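Local atomic coordinates of carbohydrate deacetylase Agd3 (PDB entry 6NWZ), a protein that probably removes N-acetyl groups from galactosaminogalactan, the exopolysaccharide needed for Aspergillus fumigatus biofilm formation. Residues A[252-257]-A[568-573]; A[261-266]-A[546-551]. One frame throughout, in Å; residues are numbered along the deposited sequence.

Contact 1: residues A[252-257]-A[568-573]; sequences TQIDDM and SIFQAW. With ZN (zinc ion), chain L; ZN (zinc ion), chain M.
Strand 252-257 and the first turn of helix 569-584 run almost antiparallel: the axes of 252-257 and 569-573 make 169° and come no nearer than 11.6 Å. Large side chains must bridge the gap between T252 and F570, whose CA atoms are 9.3 Å apart. With CG anti to its backbone N (chi1 167°), F570 reaches the strand, where I254 CD1 lies over one ring face, 4.0 Å from the centroid, a CH-pi contact. T252 meets the same ring at its edge: CB lies in the ring plane, and OG1, hydrogen-bonded to Y298, is 3.5 Å from F570 CZ. The branched T252 and I254 suit a beta strand and turn alternate side chains to the helix, in a buried packing on a strand between parallel strands 300-304 and 542-546 of the deacetylase sheet. W573 CZ3 approaches T252 CG2 obliquely. A capping box starts the helix: Q571 N bonds to S568 OG (169°), and S568 N returns a bond to Q571 OE1 from above the amide plane, while S568 OG donates to OE1 in that plane. D255 OD2 and H546 bind one zinc ion; D256 OD1 binds another with H388 and H392, an Asp-His-His site as in metal-dependent polysaccharide deacetylases.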
loop_
_atom_site.group_PDB
_atom_site.type_symbol
_atom_site.label_atom_id
_atom_site.label_comp_id
_atom_site.label_asym_id
_atom_site.label_seq_id
_atom_site.Cartn_x
_atom_site.Cartn_y
_atom_site.Cartn_z
ATOM N N THR A 252 -1.339 -10.511 -3.731
ATOM C CA THR A 252 -2.360 -10.701 -4.758
ATOM C C THR A 252 -3.152 -11.960 -4.429
ATOM O O THR A 252 -2.643 -13.078 -4.580
ATOM C CB THR A 252 -1.728 -10.790 -6.147
ATOM O OG1 THR A 252 -0.862 -11.929 -6.213
ATOM C CG2 THR A 252 -0.914 -9.543 -6.433
ATOM N N GLN A 253 -4.396 -11.784 -3.990
ATOM C CA GLN A 253 -5.230 -12.886 -3.528
ATOM C C GLN A 253 -6.173 -13.350 -4.629
ATOM O O GLN A 253 -6.774 -12.531 -5.330
ATOM C CB GLN A 253 -6.035 -12.473 -2.300
ATOM C CG GLN A 253 -5.186 -12.261 -1.072
ATOM C CD GLN A 253 -6.012 -11.869 0.124
ATOM O OE1 GLN A 253 -7.028 -11.188 -0.008
ATOM N NE2 GLN A 253 -5.590 -12.308 1.300
ATOM N N ILE A 254 -6.306 -14.669 -4.766
ATOM C CA ILE A 254 -7.131 -15.289 -5.800
ATOM C C ILE A 254 -8.313 -15.951 -5.103
ATOM O O ILE A 254 -8.169 -17.019 -4.496
ATOM C CB ILE A 254 -6.346 -16.305 -6.635
ATOM C CG1 ILE A 254 -5.039 -15.695 -7.144
ATOM C CG2 ILE A 254 -7.202 -16.801 -7.792
ATOM C CD1 ILE A 254 -5.228 -14.469 -7.994
ATOM N N ASP A 255 -9.487 -15.332 -5.204
ATOM C CA ASP A 255 -10.685 -15.868 -4.579
ATOM C C ASP A 255 -11.312 -16.953 -5.452
ATOM O O ASP A 255 -11.005 -17.087 -6.640
ATOM C CB ASP A 255 -11.711 -14.758 -4.331
ATOM C CG ASP A 255 -11.219 -13.690 -3.362
ATOM O OD1 ASP A 255 -10.104 -13.823 -2.809
ATOM O OD2 ASP A 255 -11.962 -12.710 -3.152
ATOM N N ASP A 256 -12.192 -17.743 -4.832
ATOM C CA ASP A 256 -13.093 -18.659 -5.530
ATOM C C ASP A 256 -12.377 -19.875 -6.111
ATOM O O ASP A 256 -12.869 -20.484 -7.064
ATOM C CB ASP A 256 -13.870 -17.942 -6.639
ATOM C CG ASP A 256 -14.748 -16.828 -6.113
ATOM O OD1 ASP A 256 -14.717 -16.558 -4.894
ATOM O OD2 ASP A 256 -15.480 -16.226 -6.926
ATOM N N MET A 257 -11.229 -20.257 -5.554
ATOM C CA MET A 257 -10.543 -21.446 -6.045
ATOM C C MET A 257 -11.369 -22.696 -5.764
ATOM O O MET A 257 -11.916 -22.868 -4.670
ATOM C CB MET A 257 -9.161 -21.582 -5.415
ATOM C CG MET A 257 -8.344 -22.758 -5.952
ATOM S SD MET A 257 -7.986 -22.688 -7.729
ATOM C CE MET A 257 -7.102 -21.135 -7.835
ATOM N N SER A 568 -2.415 -14.647 -18.781
ATOM C CA SER A 568 -3.748 -14.440 -18.235
ATOM C C SER A 568 -3.954 -12.958 -17.928
ATOM O O SER A 568 -3.002 -12.172 -17.875
ATOM C CB SER A 568 -3.949 -15.265 -16.965
ATOM O OG SER A 568 -3.140 -14.773 -15.910
ATOM N N ILE A 569 -5.215 -12.573 -17.719
ATOM C CA ILE A 569 -5.486 -11.183 -17.364
ATOM C C ILE A 569 -4.882 -10.858 -16.003
ATOM O O ILE A 569 -4.499 -9.709 -15.743
ATOM C CB ILE A 569 -6.996 -10.883 -17.403
ATOM C CG1 ILE A 569 -7.772 -11.852 -16.514
ATOM C CG2 ILE A 569 -7.518 -10.935 -18.828
ATOM C CD1 ILE A 569 -9.266 -11.608 -16.528
ATOM N N PHE A 570 -4.770 -11.852 -15.121
ATOM C CA PHE A 570 -4.100 -11.636 -13.844
ATOM C C PHE A 570 -2.608 -11.402 -14.042
ATOM O O PHE A 570 -2.040 -10.451 -13.492
ATOM C CB PHE A 570 -4.342 -12.826 -12.914
ATOM C CG PHE A 570 -3.443 -12.842 -11.715
ATOM C CD1 PHE A 570 -3.694 -12.012 -10.636
ATOM C CD2 PHE A 570 -2.342 -13.681 -11.668
ATOM C CE1 PHE A 570 -2.864 -12.020 -9.531
ATOM C CE2 PHE A 570 -1.510 -13.696 -10.564
ATOM C CZ PHE A 570 -1.770 -12.865 -9.497
ATOM N N GLN A 571 -1.952 -12.259 -14.828
ATOM C CA GLN A 571 -0.526 -12.079 -15.081
ATOM C C GLN A 571 -0.248 -10.756 -15.786
ATOM O O GLN A 571 0.721 -10.061 -15.456
ATOM C CB GLN A 571 0.007 -13.251 -15.902
ATOM C CG GLN A 571 -0.041 -14.576 -15.163
ATOM C CD GLN A 571 0.163 -15.758 -16.085
ATOM O OE1 GLN A 571 -0.773 -16.208 -16.749
ATOM N NE2 GLN A 571 1.389 -16.264 -16.139
ATOM N N ALA A 572 -1.089 -10.383 -16.755
ATOM C CA ALA A 572 -0.892 -9.116 -17.454
ATOM C C ALA A 572 -0.955 -7.933 -16.500
ATOM O O ALA A 572 -0.256 -6.931 -16.702
ATOM C CB ALA A 572 -1.933 -8.952 -18.562
ATOM N N TRP A 573 -1.787 -8.023 -15.464
ATOM C CA TRP A 573 -1.850 -6.951 -14.479
ATOM C C TRP A 573 -0.576 -6.910 -13.647
ATOM O O TRP A 573 0.028 -5.845 -13.469
ATOM C CB TRP A 573 -3.086 -7.131 -13.591
ATOM C CG TRP A 573 -3.288 -6.030 -12.578
ATOM C CD1 TRP A 573 -4.047 -4.905 -12.731
ATOM C CD2 TRP A 573 -2.727 -5.957 -11.259
ATOM N NE1 TRP A 573 -3.992 -4.136 -11.595
ATOM C CE2 TRP A 573 -3.189 -4.759 -10.675
ATOM C CE3 TRP A 573 -1.879 -6.785 -10.517
ATOM C CZ2 TRP A 573 -2.832 -4.369 -9.384
ATOM C CZ3 TRP A 573 -1.528 -6.397 -9.232
ATOM C CH2 TRP A 573 -2.002 -5.198 -8.681
HETATM ZN ZN ZN L . -15.598 -15.292 -3.644
HETATM ZN ZN ZN M . -14.151 -12.084 -4.041
#

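Contact 2: residues A[261-266]-A[546-551]. With ZN (zinc ion), chain M.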
loop_
_atom_site.group_PDB
_atom_site.type_symbol
_atom_site.label_atom_id
_atom_site.label_comp_id
_atom_site.label_asym_id
_atom_site.label_seq_id
_atom_site.Cartn_x
_atom_site.Cartn_y
_atom_site.Cartn_z
ATOM N N THR A 261 -17.297 -20.113 -11.921
ATOM C CA THR A 261 -17.868 -18.775 -11.970
ATOM C C THR A 261 -18.450 -18.535 -13.355
ATOM O O THR A 261 -17.913 -19.017 -14.357
ATOM C CB THR A 261 -16.822 -17.688 -11.629
ATOM O OG1 THR A 261 -15.811 -17.654 -12.636
ATOM C CG2 THR A 261 -16.169 -17.958 -10.265
ATOM N N ASP A 262 -19.568 -17.813 -13.402
ATOM C CA ASP A 262 -20.208 -17.480 -14.666
ATOM C C ASP A 262 -19.481 -16.312 -15.323
ATOM O O ASP A 262 -19.306 -15.253 -14.711
ATOM C CB ASP A 262 -21.683 -17.134 -14.452
ATOM C CG ASP A 262 -22.467 -18.267 -13.804
ATOM O OD1 ASP A 262 -22.609 -19.335 -14.435
ATOM O OD2 ASP A 262 -22.940 -18.089 -12.662
ATOM N N ILE A 263 -19.065 -16.505 -16.567
ATOM C CA ILE A 263 -18.314 -15.492 -17.298
ATOM C C ILE A 263 -19.259 -14.400 -17.785
ATOM O O ILE A 263 -20.443 -14.641 -18.052
ATOM C CB ILE A 263 -17.541 -16.159 -18.454
ATOM C CG1 ILE A 263 -16.579 -17.206 -17.882
ATOM C CG2 ILE A 263 -16.796 -15.131 -19.301
ATOM C CD1 ILE A 263 -15.672 -16.667 -16.776
ATOM N N TYR A 264 -18.735 -13.177 -17.897
ATOM C CA TYR A 264 -19.557 -12.002 -18.169
ATOM C C TYR A 264 -19.808 -11.778 -19.661
ATOM O O TYR A 264 -20.964 -11.665 -20.084
ATOM C CB TYR A 264 -18.909 -10.760 -17.549
ATOM C CG TYR A 264 -19.629 -9.476 -17.885
ATOM C CD1 TYR A 264 -20.774 -9.102 -17.196
ATOM C CD2 TYR A 264 -19.169 -8.642 -18.898
ATOM C CE1 TYR A 264 -21.438 -7.932 -17.501
ATOM C CE2 TYR A 264 -19.828 -7.469 -19.212
ATOM C CZ TYR A 264 -20.962 -7.120 -18.509
ATOM O OH TYR A 264 -21.627 -5.953 -18.809
ATOM N N TYR A 265 -18.736 -11.685 -20.477
ATOM C CA TYR A 265 -18.934 -11.246 -21.859
ATOM C C TYR A 265 -19.601 -12.322 -22.706
ATOM O O TYR A 265 -20.722 -12.092 -23.192
ATOM C CB TYR A 265 -17.619 -10.751 -22.467
ATOM C CG TYR A 265 -17.773 -10.397 -23.932
ATOM C CD1 TYR A 265 -18.631 -9.380 -24.335
ATOM C CD2 TYR A 265 -17.080 -11.093 -24.916
ATOM C CE1 TYR A 265 -18.788 -9.058 -25.670
ATOM C CE2 TYR A 265 -17.230 -10.778 -26.256
ATOM C CZ TYR A 265 -18.087 -9.758 -26.625
ATOM O OH TYR A 265 -18.261 -9.418 -27.947
ATOM N N PRO A 266 -19.000 -13.506 -22.932
ATOM C CA PRO A 266 -19.774 -14.553 -23.605
ATOM C C PRO A 266 -20.823 -15.086 -22.646
ATOM O O PRO A 266 -20.601 -16.098 -21.973
ATOM C CB PRO A 266 -18.721 -15.610 -23.973
ATOM C CG PRO A 266 -17.381 -14.958 -23.715
ATOM C CD PRO A 266 -17.646 -13.988 -22.607
ATOM N N HIS A 546 -9.716 -13.179 -8.777
ATOM C CA HIS A 546 -10.571 -14.358 -8.713
ATOM C C HIS A 546 -10.050 -15.434 -9.655
ATOM O O HIS A 546 -9.252 -15.167 -10.556
ATOM C CB HIS A 546 -12.026 -13.999 -9.035
ATOM C CG HIS A 546 -12.660 -13.123 -8.000
ATOM N ND1 HIS A 546 -12.317 -11.797 -7.839
ATOM C CD2 HIS A 546 -13.589 -13.391 -7.052
ATOM C CE1 HIS A 546 -13.018 -11.282 -6.844
ATOM N NE2 HIS A 546 -13.797 -12.228 -6.350
ATOM N N GLN A 547 -10.525 -16.667 -9.434
ATOM C CA GLN A 547 -9.928 -17.829 -10.089
ATOM C C GLN A 547 -10.056 -17.756 -11.605
ATOM O O GLN A 547 -9.152 -18.200 -12.324
ATOM C CB GLN A 547 -10.565 -19.118 -9.556
ATOM C CG GLN A 547 -12.061 -19.255 -9.824
ATOM C CD GLN A 547 -12.377 -19.951 -11.142
ATOM O OE1 GLN A 547 -11.563 -20.709 -11.670
ATOM N NE2 GLN A 547 -13.566 -19.694 -11.674
ATOM N N ALA A 548 -11.157 -17.196 -12.109
ATOM C CA ALA A 548 -11.331 -17.088 -13.551
ATOM C C ALA A 548 -10.267 -16.210 -14.197
ATOM O O ALA A 548 -10.020 -16.345 -15.400
ATOM C CB ALA A 548 -12.726 -16.547 -13.871
ATOM N N ASN A 549 -9.623 -15.326 -13.428
ATOM C CA ASN A 549 -8.619 -14.423 -13.984
ATOM C C ASN A 549 -7.307 -15.121 -14.323
ATOM O O ASN A 549 -6.459 -14.512 -14.985
ATOM C CB ASN A 549 -8.329 -13.273 -13.013
ATOM C CG ASN A 549 -9.582 -12.528 -12.586
ATOM O OD1 ASN A 549 -9.638 -11.965 -11.492
ATOM N ND2 ASN A 549 -10.593 -12.520 -13.446
ATOM N N LEU A 550 -7.110 -16.362 -13.883
ATOM C CA LEU A 550 -5.858 -17.069 -14.117
ATOM C C LEU A 550 -5.860 -17.863 -15.416
ATOM O O LEU A 550 -4.883 -18.566 -15.696
ATOM C CB LEU A 550 -5.552 -18.009 -12.942
ATOM C CG LEU A 550 -5.534 -17.433 -11.522
ATOM C CD1 LEU A 550 -4.933 -18.436 -10.554
ATOM C CD2 LEU A 550 -4.779 -16.125 -11.457
ATOM N N ARG A 551 -6.923 -17.767 -16.214
ATOM C CA ARG A 551 -7.010 -18.538 -17.446
ATOM C C ARG A 551 -5.893 -18.134 -18.398
ATOM O O ARG A 551 -5.815 -16.979 -18.824
ATOM C CB ARG A 551 -8.369 -18.333 -18.113
ATOM C CG ARG A 551 -8.620 -19.309 -19.248
ATOM C CD ARG A 551 -9.648 -18.786 -20.228
ATOM N NE ARG A 551 -10.038 -19.811 -21.190
ATOM C CZ ARG A 551 -11.271 -20.291 -21.313
ATOM N NH1 ARG A 551 -12.248 -19.825 -20.547
ATOM N NH2 ARG A 551 -11.530 -21.226 -22.213
HETATM ZN ZN ZN M . -14.151 -12.084 -4.041
HETATM O O HOH W 1 -13.631 -16.180 -10.829
#
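T261, at the start of strand 261-262, faces the 3-10 turn 547-550, and its side chain can be followed outward from CB, which lies 3.8 Å from Q547 NE2. One branch, the methyl CG2, comes still closer to that amide nitrogen. The other, OG1, is placed between the backbone N and the carbonyl carbon (chi1 66°), a rotation that turns it to the 3-10 turn: it lies 3.2 Å from Q547 NE2, touches A548 CB and bonds to a water. That water accepts a bond from A548 N at 3.0 Å, so it links the threonine hydroxyl to the backbone of the turn. A small residue suits position 548, where A548 CB touches T261 OG1 and lies 4.1 Å from I263 CD1. Q547 approaches T261 from the opposite direction on a chain bent at chi2 (90°), and both ends of its amide are used: OE1 accepts from I273 N and NE2 donates to F271 O. Just before the turn, H546 N donates to N549 OD1 from above the amide plane, and H546 NE2 binds a zinc ion at 2.3 Å. A flexible glutamine suits this place because its amide can both accept and donate, joining the turn that follows a zinc-binding histidine to the backbone of 271-273, and the water joins T261 OG1 to A548 N.

The centres of contacts 1 and 2 lie 10 Å apart, and all four segments belong to the deacetylase part of the chain. In chain order come 252-257, 261-266, 546-551 and 568-573, so contact 2 is nested inside the loop that contact 1 closes. Strand 252-257 pairs in parallel with strand 542-546, which sets D255 and H546 beside each other. The contacts also touch directly: F570 N lies 3.2 Å from N549 O, a probable hydrogen bond between helix 569-584 and the 3-10 turn, and Q547 packs on D256. Together they pack the elements that carry the zinc ligands D255, D256 and H546, probably the active-site region of the deacetylase.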